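Local coordinates for protein 4-alpha-glucanotransferase (Aquifex aeolicus, PDB 1TZ7) that belongs to the amylomaltase (disproportionating enzyme) family of glucanotransferases and is built around a barrel of eight parallel strands ringed by helices, at residues Thr267-Trp278 with Tyr314-Val325. Residues are numbered along the deposited sequence; the frame is centred on the assembly and turned at random.
Sequences TGQLWGNPVYNW and YWEVPYGEETAV
L270 packs on V317 and A324, and V275, just past the end of its strand, on Y314, a side-chain contact within the small antiparallel sheet that accompanies the parallel eight-stranded barrel. Strand 269-274 is an outermost strand of that sheet, and strand 255-259 runs between it and strand 313-318, so the segments meet through side chains in two patches, L270 with V317 and loop 321-324, and V275 to W278 with Y314 and E316, with no clear hydrogen bond between them. That loop starts with a type II turn, P318 to E321, and folds back over L270. A chi1 of -166° swings L270 CG away from the backbone N, beside the carbonyl carbon, and its methyls then part: CD1 lies 3.6 Å from V317 CG2, while CD2 comes 3.5 Å from E321 O. A324 sets its CB 3.4 Å from Q269 O. Within the loop's own segment, W315 NE1 donates to A324 O at 2.8 Å, in the carbonyl plane and on a lone pair, tying strand to loop where A324 packs. At the other end segment 267-278 passes along one side of the Y314 ring: V275 CB sits 3.6 Å from Y314 CE1, the side chains crossing at about a right angle, W278 lies near CE2, its pyrrole ring oblique with planes at 47°, and Y276 O is 3.5 Å from Y314 OH. The indole itself touches H281 and W289. Y314 leans forward along its strand, and the E316 chain, extended beyond CG, stands out across it to bring the carboxylate beside the phenol oxygen; K246 forms a salt bridge with E316 OE1 and also hydrogen-bonds Y314 OH, while R328 pairs with OE2. These charges probably keep the carboxylate ionised. Y314 OH itself donates to E316 OE1 at 3.0 Å, meeting the anti side of that oxygen 31° out of the carboxylate plane.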
loop_
_atom_site.group_PDB
_atom_site.type_symbol
_atom_site.label_atom_id
_atom_site.label_comp_id
_atom_site.label_asym_id
_atom_site.label_seq_id
_atom_site.Cartn_x
_atom_site.Cartn_y
_atom_site.Cartn_z
ATOM N N THR A 267 15.548 -2.650 20.225
ATOM C CA THR A 267 16.716 -2.313 19.408
ATOM C C THR A 267 16.308 -1.739 18.036
ATOM O O THR A 267 17.088 -1.774 17.078
ATOM C CB THR A 267 17.615 -3.564 19.216
ATOM O OG1 THR A 267 18.607 -3.308 18.217
ATOM C CG2 THR A 267 16.815 -4.747 18.655
ATOM N N GLY A 268 15.089 -1.209 17.956
ATOM C CA GLY A 268 14.607 -0.578 16.736
ATOM C C GLY A 268 14.332 -1.581 15.631
ATOM O O GLY A 268 14.382 -2.791 15.852
ATOM N N GLN A 269 14.036 -1.074 14.437
ATOM C CA GLN A 269 13.828 -1.927 13.268
ATOM C C GLN A 269 14.788 -1.548 12.150
ATOM O O GLN A 269 14.980 -0.368 11.851
ATOM C CB GLN A 269 12.376 -1.832 12.765
ATOM C CG GLN A 269 11.393 -1.239 13.765
ATOM C CD GLN A 269 9.971 -1.210 13.233
ATOM O OE1 GLN A 269 9.288 -2.233 13.220
ATOM N NE2 GLN A 269 9.523 -0.039 12.790
ATOM N N LEU A 270 15.391 -2.559 11.538
ATOM C CA LEU A 270 16.247 -2.359 10.382
ATOM C C LEU A 270 15.497 -2.756 9.111
ATOM O O LEU A 270 15.327 -3.942 8.823
ATOM C CB LEU A 270 17.525 -3.191 10.526
ATOM C CG LEU A 270 18.673 -2.854 9.577
ATOM C CD1 LEU A 270 19.229 -1.473 9.869
ATOM C CD2 LEU A 270 19.767 -3.909 9.688
ATOM N N TRP A 271 15.045 -1.756 8.359
ATOM C CA TRP A 271 14.229 -1.994 7.169
ATOM C C TRP A 271 15.075 -2.505 6.005
ATOM O O TRP A 271 14.603 -3.285 5.184
ATOM C CB TRP A 271 13.503 -0.712 6.755
ATOM C CG TRP A 271 12.499 -0.226 7.764
ATOM C CD1 TRP A 271 11.947 -0.942 8.789
ATOM C CD2 TRP A 271 11.928 1.082 7.839
ATOM N NE1 TRP A 271 11.070 -0.156 9.498
ATOM C CE2 TRP A 271 11.040 1.093 8.934
ATOM C CE3 TRP A 271 12.077 2.258 7.088
ATOM C CZ2 TRP A 271 10.307 2.225 9.294
ATOM C CZ3 TRP A 271 11.349 3.379 7.452
ATOM C CH2 TRP A 271 10.477 3.354 8.543
ATOM N N GLY A 272 16.326 -2.056 5.940
ATOM C CA GLY A 272 17.271 -2.571 4.965
ATOM C C GLY A 272 17.136 -1.937 3.583
ATOM O O GLY A 272 17.814 -2.344 2.642
ATOM N N ASN A 273 16.258 -0.937 3.461
ATOM C CA ASN A 273 16.217 -0.103 2.255
ATOM C C ASN A 273 17.430 0.820 2.229
ATOM O O ASN A 273 17.918 1.217 3.267
ATOM C CB ASN A 273 14.930 0.748 2.216
ATOM C CG ASN A 273 13.672 -0.059 2.534
ATOM O OD1 ASN A 273 13.345 -0.281 3.695
ATOM N ND2 ASN A 273 12.960 -0.488 1.494
ATOM N N PRO A 274 17.904 1.170 1.043
ATOM C CA PRO A 274 18.865 2.264 0.912
ATOM C C PRO A 274 18.163 3.595 1.149
ATOM O O PRO A 274 17.016 3.741 0.759
ATOM C CB PRO A 274 19.335 2.144 -0.538
ATOM C CG PRO A 274 18.196 1.505 -1.250
ATOM C CD PRO A 274 17.548 0.583 -0.259
ATOM N N VAL A 275 18.833 4.535 1.803
ATOM C CA VAL A 275 18.234 5.836 2.075
ATOM C C VAL A 275 18.417 6.752 0.884
ATOM O O VAL A 275 19.291 6.532 0.048
ATOM C CB VAL A 275 18.837 6.503 3.344
ATOM C CG1 VAL A 275 18.645 5.608 4.556
ATOM C CG2 VAL A 275 20.314 6.838 3.139
ATOM N N TYR A 276 17.582 7.776 0.805
ATOM C CA TYR A 276 17.663 8.747 -0.266
ATOM C C TYR A 276 18.857 9.678 -0.053
ATOM O O TYR A 276 19.132 10.105 1.066
ATOM C CB TYR A 276 16.371 9.574 -0.331
ATOM C CG TYR A 276 15.150 8.802 -0.823
ATOM C CD1 TYR A 276 13.963 8.812 -0.101
ATOM C CD2 TYR A 276 15.188 8.077 -2.016
ATOM C CE1 TYR A 276 12.839 8.116 -0.543
ATOM C CE2 TYR A 276 14.071 7.375 -2.468
ATOM C CZ TYR A 276 12.897 7.400 -1.723
ATOM O OH TYR A 276 11.777 6.711 -2.162
ATOM N N ASN A 277 19.564 9.979 -1.135
ATOM C CA ASN A 277 20.425 11.149 -1.185
ATOM C C ASN A 277 19.603 12.389 -1.536
ATOM O O ASN A 277 19.497 12.766 -2.699
ATOM C CB ASN A 277 21.530 10.949 -2.218
ATOM C CG ASN A 277 22.593 12.022 -2.146
ATOM O OD1 ASN A 277 23.354 12.088 -1.194
ATOM N ND2 ASN A 277 22.648 12.862 -3.152
ATOM N N TRP A 278 19.022 13.015 -0.520
ATOM C CA TRP A 278 17.995 14.039 -0.723
ATOM C C TRP A 278 18.543 15.284 -1.414
ATOM O O TRP A 278 17.805 16.006 -2.083
ATOM C CB TRP A 278 17.344 14.417 0.605
ATOM C CG TRP A 278 16.186 13.537 0.957
ATOM C CD1 TRP A 278 16.159 12.563 1.909
ATOM C CD2 TRP A 278 14.890 13.547 0.358
ATOM N NE1 TRP A 278 14.923 11.965 1.941
ATOM C CE2 TRP A 278 14.123 12.551 1.000
ATOM C CE3 TRP A 278 14.290 14.299 -0.658
ATOM C CZ2 TRP A 278 12.792 12.291 0.658
ATOM C CZ3 TRP A 278 12.960 14.035 -0.994
ATOM C CH2 TRP A 278 12.234 13.046 -0.340
ATOM N N TYR A 314 14.912 11.531 8.670
ATOM C CA TYR A 314 14.880 10.076 8.559
ATOM C C TYR A 314 16.031 9.428 9.319
ATOM O O TYR A 314 17.111 10.010 9.457
ATOM C CB TYR A 314 14.911 9.650 7.087
ATOM C CG TYR A 314 16.201 9.975 6.372
ATOM C CD1 TYR A 314 17.214 9.031 6.263
ATOM C CD2 TYR A 314 16.403 11.228 5.793
ATOM C CE1 TYR A 314 18.395 9.320 5.606
ATOM C CE2 TYR A 314 17.581 11.529 5.134
ATOM C CZ TYR A 314 18.576 10.571 5.043
ATOM O OH TYR A 314 19.749 10.859 4.390
ATOM N N TRP A 315 15.790 8.222 9.809
ATOM C CA TRP A 315 16.788 7.482 10.556
ATOM C C TRP A 315 17.749 6.778 9.588
ATOM O O TRP A 315 17.328 6.001 8.728
ATOM C CB TRP A 315 16.107 6.465 11.475
ATOM C CG TRP A 315 17.037 5.793 12.447
ATOM C CD1 TRP A 315 17.429 4.488 12.432
ATOM C CD2 TRP A 315 17.678 6.389 13.581
ATOM N NE1 TRP A 315 18.277 4.235 13.483
ATOM C CE2 TRP A 315 18.448 5.387 14.205
ATOM C CE3 TRP A 315 17.684 7.676 14.137
ATOM C CZ2 TRP A 315 19.212 5.629 15.349
ATOM C CZ3 TRP A 315 18.448 7.911 15.279
ATOM C CH2 TRP A 315 19.197 6.894 15.866
ATOM N N GLU A 316 19.034 7.067 9.742
ATOM C CA GLU A 316 20.062 6.598 8.822
ATOM C C GLU A 316 21.132 5.800 9.590
ATOM O O GLU A 316 21.779 6.332 10.481
ATOM C CB GLU A 316 20.712 7.798 8.140
ATOM C CG GLU A 316 21.786 7.453 7.136
ATOM C CD GLU A 316 22.436 8.687 6.541
ATOM O OE1 GLU A 316 21.921 9.206 5.526
ATOM O OE2 GLU A 316 23.457 9.141 7.089
ATOM N N VAL A 317 21.310 4.523 9.227
ATOM C CA VAL A 317 22.301 3.658 9.898
ATOM C C VAL A 317 23.336 3.086 8.888
ATOM O O VAL A 317 22.984 2.705 7.783
ATOM C CB VAL A 317 21.608 2.477 10.675
ATOM C CG1 VAL A 317 20.190 2.859 11.095
ATOM C CG2 VAL A 317 21.596 1.198 9.840
ATOM N N PRO A 318 24.611 3.043 9.292
ATOM C CA PRO A 318 25.693 2.508 8.435
ATOM C C PRO A 318 25.449 1.068 7.947
ATOM O O PRO A 318 25.035 0.198 8.732
ATOM C CB PRO A 318 26.918 2.546 9.357
ATOM C CG PRO A 318 26.600 3.575 10.378
ATOM C CD PRO A 318 25.121 3.520 10.589
ATOM N N TYR A 319 25.715 0.830 6.661
ATOM C CA TYR A 319 25.528 -0.490 6.059
ATOM C C TYR A 319 26.508 -1.486 6.658
ATOM O O TYR A 319 27.680 -1.159 6.889
ATOM C CB TYR A 319 25.723 -0.414 4.535
ATOM C CG TYR A 319 25.654 -1.760 3.827
ATOM C CD1 TYR A 319 24.451 -2.462 3.735
ATOM C CD2 TYR A 319 26.789 -2.326 3.249
ATOM C CE1 TYR A 319 24.381 -3.692 3.086
ATOM C CE2 TYR A 319 26.731 -3.555 2.599
ATOM C CZ TYR A 319 25.523 -4.233 2.521
ATOM O OH TYR A 319 25.455 -5.444 1.882
ATOM N N GLY A 320 26.028 -2.702 6.912
ATOM C CA GLY A 320 26.826 -3.714 7.586
ATOM C C GLY A 320 26.423 -3.884 9.040
ATOM O O GLY A 320 26.739 -4.898 9.663
ATOM N N GLU A 321 25.725 -2.888 9.580
ATOM C CA GLU A 321 25.202 -2.964 10.940
ATOM C C GLU A 321 24.090 -4.009 11.020
ATOM O O GLU A 321 23.285 -4.141 10.100
ATOM C CB GLU A 321 24.673 -1.593 11.387
ATOM C CG GLU A 321 24.601 -1.414 12.899
ATOM C CD GLU A 321 25.959 -1.159 13.533
ATOM O OE1 GLU A 321 26.971 -1.158 12.805
ATOM O OE2 GLU A 321 26.011 -0.959 14.762
ATOM N N GLU A 322 24.058 -4.750 12.123
ATOM C CA GLU A 322 23.083 -5.828 12.302
ATOM C C GLU A 322 21.771 -5.296 12.870
ATOM O O GLU A 322 20.709 -5.871 12.638
ATOM C CB GLU A 322 23.647 -6.908 13.227
ATOM C CG GLU A 322 24.834 -7.656 12.648
ATOM C CD GLU A 322 25.204 -8.878 13.462
ATOM O OE1 GLU A 322 24.434 -9.860 13.444
ATOM O OE2 GLU A 322 26.264 -8.857 14.120
ATOM N N THR A 323 21.854 -4.197 13.621
ATOM C CA THR A 323 20.665 -3.540 14.176
ATOM C C THR A 323 20.640 -2.053 13.804
ATOM O O THR A 323 21.567 -1.545 13.170
ATOM C CB THR A 323 20.634 -3.689 15.713
ATOM O OG1 THR A 323 21.476 -2.701 16.319
ATOM C CG2 THR A 323 21.248 -5.027 16.160
ATOM N N ALA A 324 19.576 -1.364 14.216
ATOM C CA ALA A 324 19.385 0.048 13.872
ATOM C C ALA A 324 19.775 0.975 15.037
ATOM O O ALA A 324 19.398 2.142 15.059
ATOM C CB ALA A 324 17.938 0.294 13.466
ATOM N N VAL A 325 20.534 0.445 15.991
ATOM C CA VAL A 325 20.857 1.178 17.215
ATOM C C VAL A 325 21.802 2.349 16.932
ATOM O O VAL A 325 21.626 3.441 17.471
ATOM C CB VAL A 325 21.514 0.238 18.281
ATOM C CG1 VAL A 325 22.087 1.050 19.446
ATOM C CG2 VAL A 325 20.508 -0.775 18.783
#